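Local coordinates for protein inorganic pyrophosphatase (Thermus thermophilus, PDB 2PRD) that catalyses the magnesium-dependent hydrolysis of inorganic pyrophosphate to two phosphate ions and assembles as a homohexamer, at residues Ile20-Pro23 / Asn28-Glu31; Asp67-Leu72 / Glu163-Cys168; Ile106-Glu111 / Asp116-Ile121; Gln130-Phe135 / Thr153-Arg158. All coordinates share one frame; numbering follows the deposited sequence.

Contact 1 of 4, residues Ile20-Pro23 / Asn28-Glu31. With SO4 (sulfate ion), chain B.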
loop_
_atom_site.group_PDB
_atom_site.type_symbol
_atom_site.label_atom_id
_atom_site.label_comp_id
_atom_site.label_asym_id
_atom_site.label_seq_id
_atom_site.Cartn_x
_atom_site.Cartn_y
_atom_site.Cartn_z
ATOM N N ILE A 20 -10.109 3.216 18.203
ATOM C CA ILE A 20 -10.113 3.566 16.790
ATOM C C ILE A 20 -11.071 2.600 16.097
ATOM O O ILE A 20 -11.056 1.416 16.388
ATOM C CB ILE A 20 -8.745 3.425 16.100
ATOM C CG1 ILE A 20 -7.741 4.435 16.659
ATOM C CG2 ILE A 20 -8.923 3.645 14.602
ATOM C CD1 ILE A 20 -8.398 5.760 17.051
ATOM N N GLU A 21 -11.937 3.198 15.270
ATOM C CA GLU A 21 -12.898 2.425 14.498
ATOM C C GLU A 21 -12.500 2.466 13.022
ATOM O O GLU A 21 -12.471 1.398 12.396
ATOM C CB GLU A 21 -14.323 2.895 14.647
ATOM C CG GLU A 21 -14.818 2.419 16.051
ATOM C CD GLU A 21 -16.134 3.118 16.334
ATOM O OE1 GLU A 21 -16.254 4.299 15.952
ATOM O OE2 GLU A 21 -16.995 2.422 16.893
ATOM N N VAL A 22 -12.216 3.692 12.569
ATOM C CA VAL A 22 -11.831 3.814 11.131
ATOM C C VAL A 22 -10.489 4.413 10.935
ATOM O O VAL A 22 -10.286 5.554 11.361
ATOM C CB VAL A 22 -12.885 4.767 10.462
ATOM C CG1 VAL A 22 -12.773 4.772 8.921
ATOM C CG2 VAL A 22 -14.329 4.447 10.786
ATOM N N PRO A 23 -9.530 3.677 10.328
ATOM C CA PRO A 23 -8.233 4.262 10.021
ATOM C C PRO A 23 -8.329 5.438 9.030
ATOM O O PRO A 23 -9.189 5.598 8.130
ATOM C CB PRO A 23 -7.504 3.104 9.330
ATOM C CG PRO A 23 -8.182 1.874 9.809
ATOM C CD PRO A 23 -9.660 2.282 9.870
ATOM N N ASN A 28 -13.786 2.238 4.338
ATOM C CA ASN A 28 -14.513 1.153 5.017
ATOM C C ASN A 28 -14.930 1.679 6.386
ATOM O O ASN A 28 -14.133 1.880 7.306
ATOM C CB ASN A 28 -13.736 -0.142 5.108
ATOM C CG ASN A 28 -13.786 -1.037 3.906
ATOM O OD1 ASN A 28 -14.672 -1.031 3.054
ATOM N ND2 ASN A 28 -12.835 -1.975 3.855
ATOM N N LYS A 29 -16.233 2.004 6.505
ATOM C CA LYS A 29 -16.723 2.572 7.762
ATOM C C LYS A 29 -17.051 1.488 8.775
ATOM O O LYS A 29 -18.178 1.038 8.758
ATOM C CB LYS A 29 -17.970 3.410 7.461
ATOM C CG LYS A 29 -18.198 4.622 8.309
ATOM C CD LYS A 29 -18.646 4.304 9.725
ATOM C CE LYS A 29 -19.059 5.587 10.463
ATOM N NZ LYS A 29 -19.118 5.333 11.948
ATOM N N TYR A 30 -16.117 1.147 9.615
ATOM C CA TYR A 30 -16.252 0.152 10.653
ATOM C C TYR A 30 -16.785 0.790 11.944
ATOM O O TYR A 30 -16.618 1.980 12.157
ATOM C CB TYR A 30 -14.880 -0.427 11.077
ATOM C CG TYR A 30 -14.179 -1.192 9.998
ATOM C CD1 TYR A 30 -14.765 -2.378 9.525
ATOM C CD2 TYR A 30 -12.950 -0.790 9.483
ATOM C CE1 TYR A 30 -14.120 -3.116 8.540
ATOM C CE2 TYR A 30 -12.351 -1.485 8.444
ATOM C CZ TYR A 30 -12.952 -2.651 8.004
ATOM O OH TYR A 30 -12.318 -3.423 7.042
ATOM N N GLU A 31 -17.340 -0.083 12.777
ATOM C CA GLU A 31 -17.864 0.377 14.067
ATOM C C GLU A 31 -17.752 -0.746 15.094
ATOM O O GLU A 31 -18.007 -1.870 14.665
ATOM C CB GLU A 31 -19.384 0.484 13.961
ATOM C CG GLU A 31 -19.848 1.815 13.447
ATOM C CD GLU A 31 -21.387 1.799 13.390
ATOM O OE1 GLU A 31 -21.868 0.720 13.808
ATOM O OE2 GLU A 31 -21.943 2.806 12.917
HETATM S S SO4 B . -21.697 8.185 10.787
HETATM O O1 SO4 B . -22.997 8.902 11.003
HETATM O O2 SO4 B . -21.063 8.720 9.530
HETATM O O3 SO4 B . -20.728 8.120 11.915
HETATM O O4 SO4 B . -22.105 6.739 10.522
#
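The ring of Tyr30 meets Glu21 at its edge: the backbone O of Glu21 lies near the ring plane, 3.3 Å from Tyr30 CB and 3.7 Å from Tyr30 CD2. The same side chain also packs on Pro81, Ile39 and Leu41, and on Leu79 of a second subunit. The contact sits where strand 15-22 leaves the central sheet and the chain turns back into strand 28-33, and it includes a classic beta bulge in the pairing with strand 54-57, Glu21 and Val22 both facing Tyr55. Glu21 O is buried without a polar partner in the model. The carboxylate of Glu21 runs alongside the other strand, OE2 coming 3.6 Å from Glu31 CA, and takes a hydrogen bond from the backbone N of Tyr32. With an alanine here, that N-H would probably lose its acceptor and a gap would open beside Glu31. Val22 straddles the strand: CG1, anti to its own backbone N (chi1 -169°), touches Asn28 O at 3.6 Å, while CG2 touches Tyr30 O. Lys29, predicted to bind substrate and with its chain bent at chi2 (-73°), brings NZ to a sulfate that Arg43, Tyr139 and Lys140 also bond, a site consistent with phosphate binding. Its NZ reaches sulfate O3 through a weak hydrogen bond of 3.2 Å.

Contact 2 of 4, residues Asp67-Leu72 / Glu163-Cys168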
loop_
_atom_site.group_PDB
_atom_site.type_symbol
_atom_site.label_atom_id
_atom_site.label_comp_id
_atom_site.label_asym_id
_atom_site.label_seq_id
_atom_site.Cartn_x
_atom_site.Cartn_y
_atom_site.Cartn_z
ATOM N N ASP A 67 -24.737 8.088 22.790
ATOM C CA ASP A 67 -23.534 7.249 22.399
ATOM C C ASP A 67 -22.307 7.836 23.049
ATOM O O ASP A 67 -22.360 8.982 23.547
ATOM C CB ASP A 67 -23.435 7.246 20.889
ATOM C CG ASP A 67 -24.328 6.211 20.221
ATOM O OD1 ASP A 67 -24.284 5.022 20.627
ATOM O OD2 ASP A 67 -25.055 6.597 19.270
ATOM N N PRO A 68 -21.208 7.126 23.085
ATOM C CA PRO A 68 -19.975 7.701 23.663
ATOM C C PRO A 68 -19.571 8.912 22.844
ATOM O O PRO A 68 -20.122 9.060 21.737
ATOM C CB PRO A 68 -18.985 6.583 23.590
ATOM C CG PRO A 68 -19.756 5.343 23.285
ATOM C CD PRO A 68 -20.970 5.812 22.488
ATOM N N LEU A 69 -18.676 9.753 23.372
ATOM C CA LEU A 69 -18.235 10.929 22.549
ATOM C C LEU A 69 -17.299 10.484 21.423
ATOM O O LEU A 69 -16.304 9.763 21.651
ATOM C CB LEU A 69 -17.566 11.867 23.520
ATOM C CG LEU A 69 -17.019 13.222 23.150
ATOM C CD1 LEU A 69 -18.079 14.219 22.671
ATOM C CD2 LEU A 69 -16.284 13.800 24.371
ATOM N N ASP A 70 -17.572 10.848 20.175
ATOM C CA ASP A 70 -16.792 10.526 18.981
ATOM C C ASP A 70 -15.647 11.506 18.711
ATOM O O ASP A 70 -15.801 12.654 19.125
ATOM C CB ASP A 70 -17.694 10.816 17.734
ATOM C CG ASP A 70 -18.525 9.587 17.481
ATOM O OD1 ASP A 70 -18.061 8.551 17.995
ATOM O OD2 ASP A 70 -19.566 9.699 16.831
ATOM N N GLY A 71 -14.631 11.104 17.977
ATOM C CA GLY A 71 -13.557 12.068 17.694
ATOM C C GLY A 71 -12.706 11.661 16.516
ATOM O O GLY A 71 -12.712 10.488 16.174
ATOM N N LEU A 72 -12.014 12.647 15.977
ATOM C CA LEU A 72 -11.106 12.480 14.833
ATOM C C LEU A 72 -9.675 12.757 15.232
ATOM O O LEU A 72 -9.410 13.815 15.802
ATOM C CB LEU A 72 -11.588 13.459 13.762
ATOM C CG LEU A 72 -11.187 13.023 12.354
ATOM C CD1 LEU A 72 -12.143 11.939 11.858
ATOM C CD2 LEU A 72 -11.184 14.189 11.397
ATOM N N GLU A 163 -14.244 20.778 28.413
ATOM C CA GLU A 163 -15.522 20.938 29.107
ATOM C C GLU A 163 -16.492 19.888 28.613
ATOM O O GLU A 163 -17.264 19.373 29.425
ATOM C CB GLU A 163 -16.085 22.339 28.907
ATOM C CG GLU A 163 -15.492 23.412 29.805
ATOM C CD GLU A 163 -15.407 22.937 31.253
ATOM O OE1 GLU A 163 -16.385 22.337 31.770
ATOM O OE2 GLU A 163 -14.342 23.159 31.882
ATOM N N GLU A 164 -16.473 19.571 27.344
ATOM C CA GLU A 164 -17.414 18.563 26.790
ATOM C C GLU A 164 -16.929 17.188 27.190
ATOM O O GLU A 164 -17.700 16.273 27.521
ATOM C CB GLU A 164 -17.487 18.742 25.287
ATOM C CG GLU A 164 -18.161 17.604 24.540
ATOM C CD GLU A 164 -19.664 17.791 24.502
ATOM O OE1 GLU A 164 -20.116 18.858 24.971
ATOM O OE2 GLU A 164 -20.371 16.901 23.991
ATOM N N VAL A 165 -15.596 17.050 27.135
ATOM C CA VAL A 165 -15.070 15.717 27.583
ATOM C C VAL A 165 -15.502 15.434 28.996
ATOM O O VAL A 165 -16.043 14.359 29.338
ATOM C CB VAL A 165 -13.582 15.740 27.330
ATOM C CG1 VAL A 165 -12.992 14.391 27.713
ATOM C CG2 VAL A 165 -13.325 16.054 25.844
ATOM N N ARG A 166 -15.238 16.378 29.909
ATOM C CA ARG A 166 -15.595 16.303 31.320
ATOM C C ARG A 166 -17.082 16.003 31.517
ATOM O O ARG A 166 -17.467 15.241 32.411
ATOM C CB ARG A 166 -15.363 17.660 31.991
ATOM C CG ARG A 166 -14.045 17.932 32.557
ATOM C CD ARG A 166 -13.886 19.175 33.426
ATOM N NE ARG A 166 -12.520 19.107 33.979
ATOM C CZ ARG A 166 -11.392 19.632 33.575
ATOM N NH1 ARG A 166 -11.319 20.407 32.495
ATOM N NH2 ARG A 166 -10.251 19.379 34.254
ATOM N N ALA A 167 -17.920 16.682 30.738
ATOM C CA ALA A 167 -19.366 16.484 30.846
ATOM C C ALA A 167 -19.797 15.120 30.365
ATOM O O ALA A 167 -20.709 14.555 31.000
ATOM C CB ALA A 167 -20.179 17.572 30.154
ATOM N N CYS A 168 -19.196 14.539 29.357
ATOM C CA CYS A 168 -19.609 13.210 28.859
ATOM C C CYS A 168 -19.034 12.153 29.770
ATOM O O CYS A 168 -19.556 11.027 29.820
ATOM C CB CYS A 168 -19.097 13.033 27.428
ATOM S SG CYS A 168 -19.912 14.274 26.357
#
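Leu69 reaches helix 158-173 with its two methyls, and Glu164, Val165 and Cys168 receive them. Its CB points toward the helix, and CG continues outward, anti to the backbone N (chi1 -177°), which carries the two methyls forward to the helix surface. There they divide the work. CD1 faces two side chains one turn apart on the helix: it is 3.8 Å from Glu164 OE2 and 3.9 Å from Glu164 CG, and it meets Cys168 SG at 4.1 Å. CD2 packs on Val165, 3.9 Å from its CA and 4.0 Å from its CG2, the two side chains crossing at about a right angle; Cys168 SG is close to this methyl as well. This is helix-on-barrel packing: the C-terminal helix lies against the beta barrel of the soluble pyrophosphatase fold, and Leu69 plugs into it from the chain just by strand 70-74. Val105, on the neighbouring strand 101-109, touches both Leu69 and Val165 and so extends the apolar layer. Cut back to an alanine, this leucine is likely to leave a gap facing Val165 and Cys168, without the methyls that meet them. Next in the chain, Asp70 turns to the active site: predicted to bind both magnesium ions, it holds Lys104 in a salt bridge and the OH of Tyr55 in a hydrogen bond, both through OD2.

Contact 3 of 4, residues Ile106-Glu111 / Asp116-Ile121; sequences IGVVAE and DHIQDI
Val108 and Ile118 form the close part of this contact. The valine's first torsion (chi1 -79°) sets CG1 anti to the carbonyl carbon, on the side that faces Ile118. Val108 CG1 stands 3.9 Å from both CB and CG2 of Ile118, and its CG2 lies 4.0 Å from the carbonyl O of Ile118, so both methyls of the valine bear on the loop residue. The side chain of Ile118 also lays CG1 over one face of the His117 ring, toward its rim. A lesser apolar touch joins Ile106 CG2 to Ile121 CD1 at 4.2 Å.

The other end is looser, and bridged by water. Ala110 O and Asp116 OD1 are joined by a single water that donates to each, at 3.0 Å to Ala110 O and 3.1 Å to Asp116 OD1. Close by, the loop braces itself: Gln119 NE2 gives a hydrogen bond of 2.8 Å to Asp116 O, fairly straight at 162° and nearly in the amide plane of the glutamine.

Strand 101-109, paired with strands 70-74 and 84-97, thus carries the loop that leads to helix 126-138 folded back along it. Arg88 of strand 84-97 bonds the carbonyl of Ile118, and Trp155 of strand 150-156 packs on both Ile106 and Ile121.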
loop_
_atom_site.group_PDB
_atom_site.type_symbol
_atom_site.label_atom_id
_atom_site.label_comp_id
_atom_site.label_asym_id
_atom_site.label_seq_id
_atom_site.Cartn_x
_atom_site.Cartn_y
_atom_site.Cartn_z
ATOM N N ILE A 106 -11.383 16.719 18.448
ATOM C CA ILE A 106 -10.293 16.742 17.470
ATOM C C ILE A 106 -9.070 16.424 18.342
ATOM O O ILE A 106 -8.896 17.087 19.370
ATOM C CB ILE A 106 -10.166 18.051 16.711
ATOM C CG1 ILE A 106 -11.448 18.353 15.900
ATOM C CG2 ILE A 106 -9.005 18.130 15.725
ATOM C CD1 ILE A 106 -11.696 17.213 14.928
ATOM N N GLY A 107 -8.287 15.391 17.975
ATOM C CA GLY A 107 -7.122 15.142 18.845
ATOM C C GLY A 107 -5.911 14.742 18.022
ATOM O O GLY A 107 -6.025 14.666 16.804
ATOM N N VAL A 108 -4.796 14.567 18.724
ATOM C CA VAL A 108 -3.570 14.185 18.032
ATOM C C VAL A 108 -3.022 12.991 18.813
ATOM O O VAL A 108 -3.283 13.008 19.992
ATOM C CB VAL A 108 -2.492 15.278 18.056
ATOM C CG1 VAL A 108 -2.793 16.354 17.022
ATOM C CG2 VAL A 108 -2.416 15.959 19.404
ATOM N N VAL A 109 -2.314 12.115 18.137
ATOM C CA VAL A 109 -1.680 10.994 18.842
ATOM C C VAL A 109 -0.721 11.632 19.840
ATOM O O VAL A 109 0.188 12.353 19.425
ATOM C CB VAL A 109 -0.940 10.170 17.785
ATOM C CG1 VAL A 109 0.009 9.131 18.341
ATOM C CG2 VAL A 109 -2.036 9.463 16.953
ATOM N N ALA A 110 -0.932 11.348 21.119
ATOM C CA ALA A 110 -0.171 11.923 22.207
ATOM C C ALA A 110 1.285 11.500 22.227
ATOM O O ALA A 110 2.175 12.272 22.609
ATOM C CB ALA A 110 -0.812 11.541 23.540
ATOM N N GLU A 111 1.537 10.266 21.840
ATOM C CA GLU A 111 2.920 9.742 21.860
ATOM C C GLU A 111 3.582 9.762 20.509
ATOM O O GLU A 111 4.139 8.737 20.156
ATOM C CB GLU A 111 2.922 8.321 22.434
ATOM C CG GLU A 111 2.427 8.249 23.873
ATOM C CD GLU A 111 3.422 8.847 24.851
ATOM O OE1 GLU A 111 4.637 8.844 24.584
ATOM O OE2 GLU A 111 3.015 9.352 25.922
ATOM N N ASP A 116 3.885 17.056 18.617
ATOM C CA ASP A 116 3.973 17.739 19.909
ATOM C C ASP A 116 3.626 19.205 19.834
ATOM O O ASP A 116 3.292 19.826 20.853
ATOM C CB ASP A 116 5.380 17.638 20.486
ATOM C CG ASP A 116 5.616 16.341 21.188
ATOM O OD1 ASP A 116 4.646 15.581 21.345
ATOM O OD2 ASP A 116 6.782 16.058 21.535
ATOM N N HIS A 117 3.705 19.746 18.644
ATOM C CA HIS A 117 3.431 21.158 18.389
ATOM C C HIS A 117 1.968 21.551 18.249
ATOM O O HIS A 117 1.629 22.756 18.267
ATOM C CB HIS A 117 4.217 21.544 17.116
ATOM C CG HIS A 117 3.811 20.679 15.944
ATOM N ND1 HIS A 117 2.990 21.240 14.967
ATOM C CD2 HIS A 117 4.029 19.381 15.624
ATOM C CE1 HIS A 117 2.723 20.315 14.060
ATOM N NE2 HIS A 117 3.331 19.180 14.437
ATOM N N ILE A 118 1.061 20.594 18.110
ATOM C CA ILE A 118 -0.381 20.805 18.005
ATOM C C ILE A 118 -0.957 20.714 19.409
ATOM O O ILE A 118 -1.024 19.643 19.975
ATOM C CB ILE A 118 -0.999 19.768 17.050
ATOM C CG1 ILE A 118 -0.186 19.869 15.764
ATOM C CG2 ILE A 118 -2.443 20.195 16.856
ATOM C CD1 ILE A 118 -0.496 18.959 14.614
ATOM N N GLN A 119 -1.261 21.903 19.946
ATOM C CA GLN A 119 -1.726 22.003 21.319
ATOM C C GLN A 119 -3.087 22.626 21.448
ATOM O O GLN A 119 -3.784 22.386 22.465
ATOM C CB GLN A 119 -0.569 22.614 22.129
ATOM C CG GLN A 119 0.722 21.798 22.227
ATOM C CD GLN A 119 0.898 20.775 23.321
ATOM O OE1 GLN A 119 0.350 20.839 24.451
ATOM N NE2 GLN A 119 1.726 19.699 23.110
ATOM N N ASP A 120 -3.533 23.319 20.409
ATOM C CA ASP A 120 -4.872 23.940 20.454
ATOM C C ASP A 120 -5.365 23.899 19.021
ATOM O O ASP A 120 -4.524 23.558 18.179
ATOM C CB ASP A 120 -4.825 25.313 21.064
ATOM C CG ASP A 120 -6.066 25.761 21.788
ATOM O OD1 ASP A 120 -7.203 25.326 21.502
ATOM O OD2 ASP A 120 -5.926 26.654 22.674
ATOM N N ILE A 121 -6.628 24.238 18.841
ATOM C CA ILE A 121 -7.255 24.162 17.513
ATOM C C ILE A 121 -6.582 25.077 16.522
ATOM O O ILE A 121 -6.449 24.786 15.325
ATOM C CB ILE A 121 -8.766 24.317 17.639
ATOM C CG1 ILE A 121 -9.530 23.800 16.419
ATOM C CG2 ILE A 121 -9.190 25.773 17.874
ATOM C CD1 ILE A 121 -9.354 22.301 16.224
HETATM O O HOH W 1 5.174 12.738 22.375
#

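Contact 4 of 4, residues Gln130-Phe135 / Thr153-Arg158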
loop_
_atom_site.group_PDB
_atom_site.type_symbol
_atom_site.label_atom_id
_atom_site.label_comp_id
_atom_site.label_asym_id
_atom_site.label_seq_id
_atom_site.Cartn_x
_atom_site.Cartn_y
_atom_site.Cartn_z
ATOM N N GLN A 130 -10.091 22.652 6.600
ATOM C CA GLN A 130 -11.054 22.789 5.485
ATOM C C GLN A 130 -11.383 21.415 4.873
ATOM O O GLN A 130 -12.474 21.196 4.323
ATOM C CB GLN A 130 -10.557 23.628 4.381
ATOM C CG GLN A 130 -10.321 25.027 4.080
ATOM C CD GLN A 130 -9.870 25.144 2.599
ATOM O OE1 GLN A 130 -10.379 26.095 1.981
ATOM N NE2 GLN A 130 -9.035 24.193 2.125
ATOM N N GLU A 131 -10.348 20.568 4.879
ATOM C CA GLU A 131 -10.460 19.201 4.368
ATOM C C GLU A 131 -11.443 18.443 5.240
ATOM O O GLU A 131 -12.341 17.746 4.736
ATOM C CB GLU A 131 -9.080 18.517 4.297
ATOM C CG GLU A 131 -9.164 17.133 3.613
ATOM C CD GLU A 131 -7.830 16.390 3.753
ATOM O OE1 GLU A 131 -7.112 16.741 4.695
ATOM O OE2 GLU A 131 -7.479 15.555 2.903
ATOM N N ILE A 132 -11.259 18.579 6.558
ATOM C CA ILE A 132 -12.180 17.903 7.520
ATOM C C ILE A 132 -13.605 18.361 7.335
ATOM O O ILE A 132 -14.542 17.562 7.101
ATOM C CB ILE A 132 -11.690 18.013 8.967
ATOM C CG1 ILE A 132 -10.335 17.330 9.142
ATOM C CG2 ILE A 132 -12.723 17.374 9.893
ATOM C CD1 ILE A 132 -9.541 17.596 10.387
ATOM N N GLN A 133 -13.826 19.682 7.372
ATOM C CA GLN A 133 -15.173 20.177 7.182
ATOM C C GLN A 133 -15.792 19.721 5.886
ATOM O O GLN A 133 -16.989 19.325 5.845
ATOM C CB GLN A 133 -15.082 21.730 7.223
ATOM C CG GLN A 133 -16.416 22.298 6.749
ATOM C CD GLN A 133 -16.553 23.734 7.232
ATOM O OE1 GLN A 133 -15.682 24.141 8.004
ATOM N NE2 GLN A 133 -17.588 24.429 6.791
ATOM N N HIS A 134 -14.998 19.828 4.805
ATOM C CA HIS A 134 -15.582 19.455 3.478
ATOM C C HIS A 134 -15.925 17.984 3.472
ATOM O O HIS A 134 -16.870 17.527 2.812
ATOM C CB HIS A 134 -14.685 19.968 2.372
ATOM C CG HIS A 134 -14.962 19.463 0.986
ATOM N ND1 HIS A 134 -14.345 18.315 0.512
ATOM C CD2 HIS A 134 -15.727 19.856 -0.022
ATOM C CE1 HIS A 134 -14.733 18.061 -0.714
ATOM N NE2 HIS A 134 -15.610 18.999 -1.060
ATOM N N PHE A 135 -15.224 17.168 4.262
ATOM C CA PHE A 135 -15.505 15.721 4.308
ATOM C C PHE A 135 -16.874 15.462 4.879
ATOM O O PHE A 135 -17.748 14.792 4.282
ATOM C CB PHE A 135 -14.408 14.944 5.052
ATOM C CG PHE A 135 -14.801 13.518 5.359
ATOM C CD1 PHE A 135 -14.652 12.522 4.438
ATOM C CD2 PHE A 135 -15.327 13.197 6.595
ATOM C CE1 PHE A 135 -15.018 11.215 4.751
ATOM C CE2 PHE A 135 -15.714 11.926 6.930
ATOM C CZ PHE A 135 -15.544 10.906 6.004
ATOM N N THR A 153 -21.272 23.367 11.785
ATOM C CA THR A 153 -21.539 24.591 12.530
ATOM C C THR A 153 -20.341 25.427 12.852
ATOM O O THR A 153 -20.424 26.648 12.687
ATOM C CB THR A 153 -22.296 24.133 13.807
ATOM O OG1 THR A 153 -23.670 24.009 13.424
ATOM C CG2 THR A 153 -22.025 25.095 14.922
ATOM N N GLY A 154 -19.217 24.866 13.264
ATOM C CA GLY A 154 -18.049 25.692 13.580
ATOM C C GLY A 154 -17.056 24.882 14.400
ATOM O O GLY A 154 -17.305 23.715 14.630
ATOM N N TRP A 155 -15.985 25.527 14.803
ATOM C CA TRP A 155 -14.913 24.911 15.567
ATOM C C TRP A 155 -14.755 25.599 16.925
ATOM O O TRP A 155 -15.032 26.799 17.015
ATOM C CB TRP A 155 -13.631 25.051 14.784
ATOM C CG TRP A 155 -13.566 24.402 13.429
ATOM C CD1 TRP A 155 -14.015 24.892 12.239
ATOM C CD2 TRP A 155 -12.941 23.150 13.117
ATOM N NE1 TRP A 155 -13.730 24.018 11.221
ATOM C CE2 TRP A 155 -13.045 22.943 11.729
ATOM C CE3 TRP A 155 -12.268 22.189 13.877
ATOM C CZ2 TRP A 155 -12.574 21.824 11.070
ATOM C CZ3 TRP A 155 -11.759 21.075 13.211
ATOM C CH2 TRP A 155 -11.935 20.893 11.840
ATOM N N ARG A 156 -14.291 24.788 17.867
ATOM C CA ARG A 156 -14.070 25.264 19.233
ATOM C C ARG A 156 -12.684 24.861 19.678
ATOM O O ARG A 156 -12.157 23.853 19.217
ATOM C CB ARG A 156 -15.109 24.772 20.214
ATOM C CG ARG A 156 -16.549 25.186 19.981
ATOM C CD ARG A 156 -16.729 26.673 20.242
ATOM N NE ARG A 156 -18.087 27.073 19.910
ATOM C CZ ARG A 156 -18.521 27.566 18.768
ATOM N NH1 ARG A 156 -17.730 27.789 17.717
ATOM N NH2 ARG A 156 -19.815 27.867 18.672
ATOM N N ASP A 157 -12.143 25.606 20.625
ATOM C CA ASP A 157 -10.770 25.419 21.096
ATOM C C ASP A 157 -10.604 24.393 22.162
ATOM O O ASP A 157 -11.575 23.722 22.509
ATOM C CB ASP A 157 -10.260 26.810 21.512
ATOM C CG ASP A 157 -10.858 27.285 22.827
ATOM O OD1 ASP A 157 -11.828 26.658 23.292
ATOM O OD2 ASP A 157 -10.309 28.281 23.365
ATOM N N ARG A 158 -9.375 24.169 22.613
ATOM C CA ARG A 158 -9.114 23.163 23.612
ATOM C C ARG A 158 -9.892 23.413 24.886
ATOM O O ARG A 158 -10.179 22.409 25.589
ATOM C CB ARG A 158 -7.596 23.056 23.876
ATOM C CG ARG A 158 -7.319 21.951 24.905
ATOM C CD ARG A 158 -5.871 22.230 25.402
ATOM N NE ARG A 158 -5.886 23.614 25.854
ATOM C CZ ARG A 158 -4.906 24.490 25.871
ATOM N NH1 ARG A 158 -3.692 24.178 25.435
ATOM N NH2 ARG A 158 -5.124 25.731 26.322
#
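Helix 126-138 packs against the last strand of the barrel, 150-156, through a single indole, that of Trp155. The ring presents its edge to the helix: CH2, at the far corner of the six-membered ring, is 4.1 Å from both CB and CG2 of Ile132, and the two side chains cross at about a right angle. Trp155 CG is anti to the carbonyl carbon (chi1 -61°), a setting that sends the indole off the strand toward the helix. Gln133 comes to another part of the same edge. Its chain is extended beyond CG and brings OE1 near the ring plane, 3.8 Å from Trp155 NE1, with the amide turned 42° from the indole plane; at that separation the two are neighbours in contact. The glutamine's NE2 is weakly bonded to Glu137, one turn along the helix, and the indole also packs on Leu93 of strand 84-97. The backbone O of Trp155 accepts a hydrogen bond of 3.0 Å from Arg156 NH1, which approaches from above the carbonyl plane. The helix also looks outward to the hexamer: Glu131 makes a salt bridge with Arg114 of the fourth subunit, and Gln130 bonds Lys145 of the fifth. Further on, Asp157 is the N-cap of the next helix, its OD1 capping Ala160 N, a strand-to-helix junction leading into the C-terminal helix of the pyrophosphatase fold.

All four contacts reach the same six-stranded mixed sheet. Along the chain contact 1 closes first; contacts 3 and 4 then follow in series, both nested inside the long loop that contact 2 closes. Contacts 1 and 2 lie on opposite sides of the chain's centre, their own centres about 18 Å apart, while contacts 2, 3 and 4 have centres about 15 to 16 Å from one another and touch. Leu72 O lies 2.9 Å from Gly107 N where strands 70-74 and 101-109 run side by side, Leu72 packs on Ile132, and Asp120 OD1 meets Arg158 N. These three form one packed region joining the sheet to helices 126-138 and 158-173; contact 1 carries a predicted substrate-binding lysine and contact 2 a predicted magnesium ligand.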